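Local coordinates for hypothetical glycoside hydrolase (Parabacteroides distasonis, PDB 3TAW), which is of unknown function but resembles a glycoside hydrolase and probably folds as a five-bladed beta-propeller, at residues A[81-86]-A[116-121]. Numbering follows the deposited sequence.
With EDO (1,2-ethanediol), chain P.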
loop_
_atom_site.group_PDB
_atom_site.type_symbol
_atom_site.label_atom_id
_atom_site.label_comp_id
_atom_site.label_asym_id
_atom_site.label_seq_id
_atom_site.Cartn_x
_atom_site.Cartn_y
_atom_site.Cartn_z
ATOM N N SER A 81 5.562 -13.112 5.812
ATOM C CA SER A 81 4.385 -12.244 5.796
ATOM C C SER A 81 3.212 -12.969 5.153
ATOM O O SER A 81 3.384 -13.702 4.180
ATOM C CB SER A 81 4.672 -10.955 5.011
ATOM O OG SER A 81 5.618 -10.125 5.683
ATOM N N ARG A 82 2.044 -12.809 5.760
ATOM C CA ARG A 82 0.776 -13.350 5.301
ATOM C C ARG A 82 -0.268 -12.249 5.543
ATOM O O ARG A 82 -0.033 -11.328 6.344
ATOM C CB ARG A 82 0.425 -14.631 6.080
ATOM C CG ARG A 82 1.475 -15.724 5.926
ATOM C CD ARG A 82 1.120 -16.977 6.715
ATOM N NE ARG A 82 2.128 -18.025 6.616
ATOM C CZ ARG A 82 3.198 -18.138 7.406
ATOM N NH1 ARG A 82 3.477 -17.234 8.336
ATOM N NH2 ARG A 82 4.031 -19.161 7.250
ATOM N N LEU A 83 -1.398 -12.311 4.843
ATOM C CA LEU A 83 -2.409 -11.296 4.985
ATOM C C LEU A 83 -3.606 -11.789 5.773
ATOM O O LEU A 83 -4.225 -12.797 5.421
ATOM C CB LEU A 83 -2.897 -10.832 3.606
ATOM C CG LEU A 83 -1.825 -10.407 2.619
ATOM C CD1 LEU A 83 -2.445 -9.860 1.356
ATOM C CD2 LEU A 83 -0.778 -9.415 3.235
ATOM N N GLY A 84 -3.941 -11.029 6.797
ATOM C CA GLY A 84 -5.132 -11.247 7.601
ATOM C C GLY A 84 -6.370 -10.700 6.939
ATOM O O GLY A 84 -6.300 -10.059 5.883
ATOM N N TYR A 85 -7.525 -11.004 7.521
ATOM C CA TYR A 85 -8.809 -10.551 6.997
ATOM C C TYR A 85 -9.638 -10.064 8.187
ATOM O O TYR A 85 -9.988 -10.841 9.078
ATOM C CB TYR A 85 -9.523 -11.700 6.286
ATOM C CG TYR A 85 -10.821 -11.330 5.623
ATOM C CD1 TYR A 85 -12.018 -11.338 6.341
ATOM C CD2 TYR A 85 -10.876 -10.992 4.272
ATOM C CE1 TYR A 85 -13.235 -11.009 5.718
ATOM C CE2 TYR A 85 -12.079 -10.652 3.656
ATOM C CZ TYR A 85 -13.248 -10.655 4.379
ATOM O OH TYR A 85 -14.461 -10.321 3.773
ATOM N N ALA A 86 -9.940 -8.773 8.211
ATOM C CA ALA A 86 -10.647 -8.167 9.333
ATOM C C ALA A 86 -11.766 -7.292 8.798
ATOM O O ALA A 86 -11.549 -6.529 7.847
ATOM C CB ALA A 86 -9.687 -7.335 10.163
ATOM N N GLY A 116 9.626 -15.756 2.292
ATOM C CA GLY A 116 9.284 -14.455 2.856
ATOM C C GLY A 116 7.808 -14.105 2.768
ATOM O O GLY A 116 7.321 -13.238 3.510
ATOM N N GLY A 117 7.091 -14.783 1.883
ATOM C CA GLY A 117 5.641 -14.611 1.798
ATOM C C GLY A 117 5.156 -13.403 1.011
ATOM O O GLY A 117 5.763 -12.984 0.026
ATOM N N THR A 118 4.031 -12.847 1.457
ATOM C CA THR A 118 3.257 -11.926 0.663
ATOM C C THR A 118 3.112 -10.627 1.458
ATOM O O THR A 118 2.382 -10.595 2.437
ATOM C CB THR A 118 1.861 -12.564 0.353
ATOM O OG1 THR A 118 1.160 -12.839 1.571
ATOM C CG2 THR A 118 2.001 -13.868 -0.419
ATOM N N GLU A 119 3.802 -9.561 1.040
ATOM C CA GLU A 119 3.874 -8.314 1.807
ATOM C C GLU A 119 3.069 -7.162 1.203
ATOM O O GLU A 119 2.780 -7.157 0.008
ATOM C CB GLU A 119 5.321 -7.808 1.888
ATOM C CG GLU A 119 6.373 -8.848 2.291
ATOM C CD GLU A 119 7.772 -8.275 2.298
ATOM O OE1 GLU A 119 8.005 -7.207 1.639
ATOM O OE2 GLU A 119 8.654 -8.899 2.943
ATOM N N ASP A 120 2.764 -6.176 2.051
ATOM C CA ASP A 120 2.446 -4.822 1.610
ATOM C C ASP A 120 1.395 -4.758 0.509
ATOM O O ASP A 120 1.648 -4.266 -0.604
ATOM C CB ASP A 120 3.726 -4.116 1.194
ATOM C CG ASP A 120 4.685 -3.887 2.361
ATOM O OD1 ASP A 120 4.352 -4.252 3.514
ATOM O OD2 ASP A 120 5.751 -3.268 2.113
ATOM N N PRO A 121 0.199 -5.257 0.829
ATOM C CA PRO A 121 -0.924 -5.303 -0.120
ATOM C C PRO A 121 -1.543 -3.919 -0.372
ATOM O O PRO A 121 -1.564 -3.066 0.521
ATOM C CB PRO A 121 -1.923 -6.159 0.605
ATOM C CG PRO A 121 -1.686 -5.886 2.052
ATOM C CD PRO A 121 -0.192 -5.775 2.164
HETATM C C1 EDO P . 12.712 -6.800 0.920
HETATM O O1 EDO P . 12.608 -5.789 -0.091
HETATM C C2 EDO P . 11.337 -7.407 1.126
HETATM O O2 EDO P . 10.363 -6.376 0.983
HETATM O O HOH W 1 8.090 -10.865 4.715
#
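Ser81 and Gly117 join two neighbouring antiparallel sheets, probably blades of a beta-propeller, through one backbone bridge between strand 81-88 and strand 117-125. Two nearly straight bonds make it: Ser81 N donates to Gly116 O and Thr118 N to Ser81 O, each at 2.9 Å. Gly117 CA also turns a C-H onto Ser81 O, 3.4 Å away, with an angle of 145° at the hydrogen. The short strand axes lie at 67°, in keeping with a single bridge.

On one flank, Ser81 OG lies anti to its own carbonyl carbon (chi1 -68°), from where it reaches 3.7 Å to Glu119 CG and donates to a water. That water in turn donates to Gly116 O and to Glu119 OE2, tying the serine, the bridge carbonyl and the carboxylate together; Arg67 also bonds Ser81 OG. The other carboxylate oxygen, Glu119 OE1, accepts from O2 of 1,2-ethanediol at 2.6 Å; this diol, which probably came from the crystallisation liquor, is also bonded by Lys177.

Beyond the bridge, Leu83 packs on Pro121, past the chain's corner at Asp120, with Leu83 CD1 3.8 Å from Pro121 CB. Its other methyl, Leu83 CD2, lies 3.5 Å from Thr118 O, a buried carbonyl with no hydrogen-bond partner in the model. Phe102 touches the side chains of both Leu83 and Thr118. Such a junction, one bridge with a water-linked polar flank and a leucine packed on a proline, is consistent with adjoining blades of the five-bladed propellers of this clan.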